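Trehalose-6-phosphate phosphatase related protein (PDB 1U02) removes the phosphate from trehalose 6-phosphate to release free trehalose, using magnesium, and hydrolyses para-nitrophenyl phosphate less efficiently. Local coordinates at residues A[87-90]-A[91-94]; A[120-124]-A[125-129]; A[182-185]-A[186-189]. All coordinates share one frame; numbering follows the deposited sequence.

Contact 1 (A[87-90]-A[91-94]); sequences GVFD and RIYE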
loop_
_atom_site.group_PDB
_atom_site.type_symbol
_atom_site.label_atom_id
_atom_site.label_comp_id
_atom_site.label_asym_id
_atom_site.label_seq_id
_atom_site.Cartn_x
_atom_site.Cartn_y
_atom_site.Cartn_z
ATOM N N GLY A 87 13.174 -15.888 -3.770
ATOM C CA GLY A 87 13.637 -16.481 -5.014
ATOM C C GLY A 87 12.515 -16.618 -6.031
ATOM O O GLY A 87 12.737 -16.523 -7.241
ATOM N N VAL A 88 11.301 -16.834 -5.537
ATOM C CA VAL A 88 10.135 -16.997 -6.397
ATOM C C VAL A 88 9.852 -15.761 -7.242
ATOM O O VAL A 88 9.732 -15.844 -8.462
ATOM C CB VAL A 88 8.881 -17.330 -5.563
ATOM C CG1 VAL A 88 7.669 -17.463 -6.473
ATOM C CG2 VAL A 88 9.108 -18.623 -4.803
ATOM N N PHE A 89 9.746 -14.607 -6.597
ATOM C CA PHE A 89 9.469 -13.396 -7.341
ATOM C C PHE A 89 10.584 -13.004 -8.300
ATOM O O PHE A 89 10.327 -12.341 -9.306
ATOM C CB PHE A 89 9.109 -12.278 -6.369
ATOM C CG PHE A 89 7.743 -12.449 -5.789
ATOM C CD1 PHE A 89 6.617 -12.254 -6.588
ATOM C CD2 PHE A 89 7.568 -12.888 -4.478
ATOM C CE1 PHE A 89 5.330 -12.499 -6.091
ATOM C CE2 PHE A 89 6.286 -13.134 -3.972
ATOM C CZ PHE A 89 5.166 -12.939 -4.784
ATOM N N ASP A 90 11.813 -13.425 -8.011
ATOM C CA ASP A 90 12.917 -13.140 -8.927
ATOM C C ASP A 90 12.656 -13.930 -10.210
ATOM O O ASP A 90 12.789 -13.403 -11.316
ATOM C CB ASP A 90 14.266 -13.576 -8.344
ATOM C CG ASP A 90 14.762 -12.645 -7.251
ATOM O OD1 ASP A 90 14.501 -11.423 -7.342
ATOM O OD2 ASP A 90 15.429 -13.134 -6.311
ATOM N N ARG A 91 12.276 -15.195 -10.050
ATOM C CA ARG A 91 11.997 -16.066 -11.187
ATOM C C ARG A 91 10.762 -15.602 -11.958
ATOM O O ARG A 91 10.730 -15.663 -13.189
ATOM C CB ARG A 91 11.800 -17.516 -10.722
ATOM C CG ARG A 91 13.037 -18.131 -10.066
ATOM C CD ARG A 91 13.030 -19.668 -10.130
ATOM N NE ARG A 91 12.027 -20.292 -9.266
ATOM C CZ ARG A 91 12.091 -20.329 -7.935
ATOM N NH1 ARG A 91 13.115 -19.775 -7.294
ATOM N NH2 ARG A 91 11.130 -20.928 -7.241
ATOM N N ILE A 92 9.744 -15.143 -11.234
ATOM C CA ILE A 92 8.523 -14.672 -11.882
ATOM C C ILE A 92 8.834 -13.500 -12.804
ATOM O O ILE A 92 8.355 -13.450 -13.938
ATOM C CB ILE A 92 7.464 -14.253 -10.835
ATOM C CG1 ILE A 92 6.933 -15.504 -10.123
ATOM C CG2 ILE A 92 6.321 -13.491 -11.509
ATOM C CD1 ILE A 92 6.007 -15.213 -8.958
ATOM N N TYR A 93 9.643 -12.564 -12.324
ATOM C CA TYR A 93 10.002 -11.407 -13.129
ATOM C C TYR A 93 10.819 -11.838 -14.343
ATOM O O TYR A 93 10.581 -11.386 -15.462
ATOM C CB TYR A 93 10.818 -10.404 -12.310
ATOM C CG TYR A 93 11.198 -9.199 -13.128
ATOM C CD1 TYR A 93 10.240 -8.262 -13.499
ATOM C CD2 TYR A 93 12.499 -9.035 -13.602
ATOM C CE1 TYR A 93 10.560 -7.191 -14.332
ATOM C CE2 TYR A 93 12.832 -7.967 -14.436
ATOM C CZ TYR A 93 11.854 -7.054 -14.797
ATOM O OH TYR A 93 12.159 -6.021 -15.651
ATOM N N GLU A 94 11.791 -12.709 -14.117
ATOM C CA GLU A 94 12.634 -13.176 -15.209
ATOM C C GLU A 94 11.827 -13.870 -16.298
ATOM O O GLU A 94 12.069 -13.661 -17.490
ATOM C CB GLU A 94 13.711 -14.126 -14.677
ATOM C CG GLU A 94 14.593 -14.734 -15.759
ATOM C CD GLU A 94 15.119 -13.700 -16.746
ATOM O OE1 GLU A 94 15.689 -12.678 -16.303
ATOM O OE2 GLU A 94 14.964 -13.913 -17.968
#

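Contact 2 (A[120-124]-A[125-129]); sequences GLMGA and DMKPK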
loop_
_atom_site.group_PDB
_atom_site.type_symbol
_atom_site.label_atom_id
_atom_site.label_comp_id
_atom_site.label_asym_id
_atom_site.label_seq_id
_atom_site.Cartn_x
_atom_site.Cartn_y
_atom_site.Cartn_z
ATOM N N GLY A 120 -2.768 -0.164 -17.620
ATOM C CA GLY A 120 -3.254 1.153 -17.992
ATOM C C GLY A 120 -3.009 1.640 -19.412
ATOM O O GLY A 120 -3.908 2.200 -20.038
ATOM N N LEU A 121 -1.808 1.430 -19.932
ATOM C CA LEU A 121 -1.481 1.904 -21.278
ATOM C C LEU A 121 -1.690 0.849 -22.346
ATOM O O LEU A 121 -1.487 1.101 -23.531
ATOM C CB LEU A 121 -0.026 2.368 -21.318
ATOM C CG LEU A 121 0.389 3.412 -20.278
ATOM C CD1 LEU A 121 1.889 3.659 -20.391
ATOM C CD2 LEU A 121 -0.393 4.694 -20.494
HETATM N N MSE A 122 -2.109 -0.328 -21.911
HETATM C CA MSE A 122 -2.314 -1.464 -22.796
HETATM C C MSE A 122 -3.627 -1.442 -23.582
HETATM O O MSE A 122 -4.634 -0.894 -23.123
HETATM C CB MSE A 122 -2.258 -2.730 -21.954
HETATM C CG MSE A 122 -1.792 -3.954 -22.662
HETATM SE SE MSE A 122 -2.076 -5.426 -21.464
HETATM C CE MSE A 122 -3.179 -6.509 -22.632
ATOM N N GLY A 123 -3.605 -2.053 -24.764
ATOM C CA GLY A 123 -4.801 -2.129 -25.588
ATOM C C GLY A 123 -5.810 -3.056 -24.932
ATOM O O GLY A 123 -5.434 -4.010 -24.250
ATOM N N ALA A 124 -7.092 -2.786 -25.144
ATOM C CA ALA A 124 -8.162 -3.578 -24.543
ATOM C C ALA A 124 -8.246 -5.049 -24.954
ATOM O O ALA A 124 -8.391 -5.925 -24.106
ATOM C CB ALA A 124 -9.502 -2.899 -24.805
ATOM N N ASP A 125 -8.150 -5.314 -26.253
ATOM C CA ASP A 125 -8.269 -6.670 -26.795
ATOM C C ASP A 125 -7.493 -7.828 -26.163
ATOM O O ASP A 125 -8.042 -8.919 -26.001
ATOM C CB ASP A 125 -7.975 -6.649 -28.299
ATOM C CG ASP A 125 -9.023 -5.890 -29.091
ATOM O OD1 ASP A 125 -10.008 -5.413 -28.488
ATOM O OD2 ASP A 125 -8.861 -5.774 -30.324
HETATM N N MSE A 126 -6.231 -7.619 -25.812
HETATM C CA MSE A 126 -5.440 -8.712 -25.246
HETATM C C MSE A 126 -5.419 -8.836 -23.721
HETATM O O MSE A 126 -4.654 -9.630 -23.179
HETATM C CB MSE A 126 -3.999 -8.628 -25.769
HETATM C CG MSE A 126 -3.873 -8.764 -27.288
HETATM SE SE MSE A 126 -4.368 -10.523 -27.960
HETATM C CE MSE A 126 -2.598 -11.226 -28.314
ATOM N N LYS A 127 -6.257 -8.078 -23.023
ATOM C CA LYS A 127 -6.262 -8.158 -21.565
ATOM C C LYS A 127 -6.747 -9.501 -21.020
ATOM O O LYS A 127 -6.198 -10.010 -20.043
ATOM C CB LYS A 127 -7.056 -6.986 -20.980
ATOM C CG LYS A 127 -6.387 -5.651 -21.318
ATOM C CD LYS A 127 -7.000 -4.446 -20.618
ATOM C CE LYS A 127 -6.209 -3.187 -20.979
ATOM N NZ LYS A 127 -6.681 -1.949 -20.296
ATOM N N PRO A 128 -7.790 -10.090 -21.627
ATOM C CA PRO A 128 -8.222 -11.385 -21.091
ATOM C C PRO A 128 -7.099 -12.422 -21.226
ATOM O O PRO A 128 -6.885 -13.249 -20.336
ATOM C CB PRO A 128 -9.437 -11.725 -21.949
ATOM C CG PRO A 128 -10.032 -10.362 -22.215
ATOM C CD PRO A 128 -8.798 -9.539 -22.551
ATOM N N LYS A 129 -6.377 -12.359 -22.343
ATOM C CA LYS A 129 -5.272 -13.274 -22.602
ATOM C C LYS A 129 -4.158 -13.074 -21.578
ATOM O O LYS A 129 -3.628 -14.037 -21.026
ATOM C CB LYS A 129 -4.724 -13.045 -24.014
ATOM C CG LYS A 129 -3.523 -13.901 -24.359
ATOM C CD LYS A 129 -2.957 -13.522 -25.720
ATOM C CE LYS A 129 -1.789 -14.419 -26.103
ATOM N NZ LYS A 129 -2.197 -15.851 -26.236
HETATM O O HOH W 1 -4.306 -5.401 -26.314
#

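Contact 3 (A[182-185]-A[186-189]); sequences TDEA and AFEA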
loop_
_atom_site.group_PDB
_atom_site.type_symbol
_atom_site.label_atom_id
_atom_site.label_comp_id
_atom_site.label_asym_id
_atom_site.label_seq_id
_atom_site.Cartn_x
_atom_site.Cartn_y
_atom_site.Cartn_z
ATOM N N THR A 182 -9.072 -2.821 0.160
ATOM C CA THR A 182 -8.122 -3.400 1.103
ATOM C C THR A 182 -8.118 -2.613 2.407
ATOM O O THR A 182 -7.822 -3.152 3.473
ATOM C CB THR A 182 -6.689 -3.423 0.523
ATOM O OG1 THR A 182 -6.204 -2.079 0.374
ATOM C CG2 THR A 182 -6.687 -4.113 -0.836
ATOM N N ASP A 183 -8.453 -1.332 2.320
ATOM C CA ASP A 183 -8.492 -0.492 3.509
ATOM C C ASP A 183 -9.849 -0.671 4.171
ATOM O O ASP A 183 -9.962 -0.660 5.394
ATOM C CB ASP A 183 -8.264 0.964 3.117
ATOM C CG ASP A 183 -6.958 1.155 2.375
ATOM O OD1 ASP A 183 -5.892 0.942 2.991
ATOM O OD2 ASP A 183 -6.999 1.504 1.173
ATOM N N GLU A 184 -10.873 -0.840 3.344
ATOM C CA GLU A 184 -12.227 -1.038 3.837
ATOM C C GLU A 184 -12.198 -2.302 4.690
ATOM O O GLU A 184 -12.822 -2.368 5.749
ATOM C CB GLU A 184 -13.187 -1.212 2.661
ATOM C CG GLU A 184 -14.650 -1.067 3.028
ATOM C CD GLU A 184 -14.961 0.285 3.632
ATOM O OE1 GLU A 184 -14.689 1.309 2.970
ATOM O OE2 GLU A 184 -15.481 0.323 4.767
ATOM N N ALA A 185 -11.450 -3.299 4.228
ATOM C CA ALA A 185 -11.329 -4.551 4.954
ATOM C C ALA A 185 -10.569 -4.301 6.253
ATOM O O ALA A 185 -10.895 -4.866 7.299
ATOM C CB ALA A 185 -10.599 -5.581 4.102
ATOM N N ALA A 186 -9.557 -3.441 6.184
ATOM C CA ALA A 186 -8.764 -3.114 7.360
ATOM C C ALA A 186 -9.642 -2.442 8.419
ATOM O O ALA A 186 -9.452 -2.670 9.613
ATOM C CB ALA A 186 -7.601 -2.207 6.977
ATOM N N PHE A 187 -10.600 -1.622 7.988
ATOM C CA PHE A 187 -11.500 -0.957 8.933
ATOM C C PHE A 187 -12.319 -2.032 9.652
ATOM O O PHE A 187 -12.509 -1.983 10.866
ATOM C CB PHE A 187 -12.479 -0.009 8.218
ATOM C CG PHE A 187 -11.823 1.034 7.350
ATOM C CD1 PHE A 187 -10.617 1.626 7.717
ATOM C CD2 PHE A 187 -12.453 1.464 6.183
ATOM C CE1 PHE A 187 -10.042 2.637 6.928
ATOM C CE2 PHE A 187 -11.894 2.472 5.385
ATOM C CZ PHE A 187 -10.684 3.060 5.763
ATOM N N GLU A 188 -12.804 -2.998 8.877
ATOM C CA GLU A 188 -13.608 -4.108 9.386
ATOM C C GLU A 188 -12.857 -4.906 10.456
ATOM O O GLU A 188 -13.444 -5.311 11.463
ATOM C CB GLU A 188 -14.005 -5.022 8.216
ATOM C CG GLU A 188 -15.077 -6.067 8.516
ATOM C CD GLU A 188 -14.562 -7.245 9.327
ATOM O OE1 GLU A 188 -13.509 -7.814 8.958
ATOM O OE2 GLU A 188 -15.220 -7.613 10.327
ATOM N N ALA A 189 -11.560 -5.127 10.241
ATOM C CA ALA A 189 -10.742 -5.876 11.194
ATOM C C ALA A 189 -10.275 -5.016 12.368
ATOM O O ALA A 189 -9.624 -5.507 13.290
ATOM C CB ALA A 189 -9.532 -6.481 10.482
HETATM O O HOH W 2 -11.491 -7.525 7.104
#

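Contact 1 (A[87-90]-A[91-94])
Ile-92 CD1 lies against two side chains of the preceding helical turn: it is 3.7 Å from Val-88 CG1 and 3.8 Å from Phe-89 CD1. The Ile-92 and Phe-89 side chains run side by side and point the same way. Val-88 CG1 stands anti to its own nitrogen (chi1 179°), which puts that branch on the isoleucine, while the other branch, CG2, is 3.9 Å from Arg-91 NH2. The arginine, bent at chi3, folds back along the helix, and one face of its guanidinium lies over Val-88 CA, displaced toward the rim of the group. Beneath these side chains run regular alpha-helical i to i+4 bonds. Ile-92 N reaches Val-88 O at 2.9 Å; Arg-91 N, Tyr-93 N and Glu-94 N likewise donate to Gly-87 O, Phe-89 O and Asp-90 O. Farther out, Ile-92 packs on Ile-137 and Phe-141 of helix 127-141, and Phe-89 and Ile-92 both touch Val-115 of strand 114-118. Asp-90 OD1 forms a salt bridge with Arg-110 on strand 107-111. Helix 86-96 is thus amphipathic here: Phe-89 and Ile-92 bury a hydrocarbon face against the four-stranded sheet, Ile-92 also against helix 127-141, Arg-91 and Glu-94 remain exposed, and the Asp-90 carboxylate adds an ionic tie to the apolar packing.

Contact 2 (A[120-124]-A[125-129])
A type I beta turn from Ala-124 to Lys-127 leads into helix 127-141, and its defining bond runs from Lys-127 N to Ala-124 O at 3.2 Å. The N-H points almost straight at the oxygen (168°), although the donor stands well above the carbonyl plane. A water bridges the residues that precede these two: it accepts from Met-126 N at 3.0 Å and donates weakly to Gly-123 O. The backbone N-H of Met-126, the N-cap residue just before the helix, therefore has a solvent partner. The loop before Lys-127 connects strand 114-118, in the four-stranded antiparallel sheet, with the helix, and most of the residues that meet here are exposed. Met-122 is the buried exception. Both methionines are present as selenomethionine. With CG anti to the backbone N (chi1 -152°) and a bend at chi3, Met-122 carries its methyl to the turn, where CE lies 3.4 Å from Met-126 C and 3.9 Å from Met-126 CB. Met-122 CE is also 3.6 Å from Lys-127 CG, and Phe-103 touches the side chains of both Met-122 and Met-126. Lys-127 runs back along the incoming loop. Its chain is extended beyond CG, so the methylenes pass alongside the carbonyl oxygens: Lys-127 CG is 3.4 Å from Ala-124 O, and Lys-127 CE is 3.5 Å from Gly-123 O. The ammonium NZ ends in a hydrogen bond to Leu-119 O, just before the segment, which ties the first residue of the helix to the end of the strand-to-helix connection nearer strand 114-118.

Contact 3 (A[182-185]-A[186-189])
Phe-187 N donates to Asp-183 O at 2.8 Å, the shortest of four i to i+4 bonds here; the others run from Ala-186 N, Glu-188 N and Ala-189 N to Thr-182 O, Glu-184 O and Ala-185 O. A water donates to both Ala-185 O (2.7 Å) and Glu-188 OE1 (2.8 Å), linking a carbonyl of the last turn to the side chain of the exposed Glu-188. Asp-183 O also sits over the centre of the Phe-187 ring, 3.1 Å above its plane. Phe-187 CG lies anti to the carbonyl carbon (chi1 -55°), which folds the ring back beneath that oxygen. Glu-184 meets the same ring from another direction. Glu-184 OE1 lies in plane at the ring edge, and Glu-184 OE2 is 3.5 Å from Phe-187 CD2, with the carboxylate and ring planes 77° apart. Both carboxylates have stronger partners outside: Glu-184 OE1 bonds to Thr-203 OG1 and OE2 to His-204 N, while Asp-183 OD1 forms a salt bridge with Lys-161 NZ and OD2 accepts from Asp-180 N. The Asp-183 side chain is about 4 Å from the bound magnesium ion and from the side chain of its ligand Asp-179, consistent with a second-shell role at the metal. Helix 181-188 is the crossover of the beta-alpha-beta unit between strands 174-178 and 194-198 of the HAD core; on the side facing the second of these, Phe-187 packs on Thr-195 and Glu-184 on Lys-197.

The three contacts are separate and do not touch. Contacts 1 and 2 belong to the region of the four-stranded antiparallel sheet, with centres about 23 Å apart and nearest atoms about 14 Å apart; helix 127-141, which starts in contact 2, packs on contact 1 farther along through Ile-137 and Phe-141. Contact 3 lies instead in the HAD core, its centre about 29 Å from the centre of contact 1 and about 30 Å from that of contact 2. It alone adjoins the active site, where Asp-7, Asp-9 and Asp-179 hold the magnesium ion and Asp-7 is the probable nucleophile; contacts 1 and 2 lie away from it.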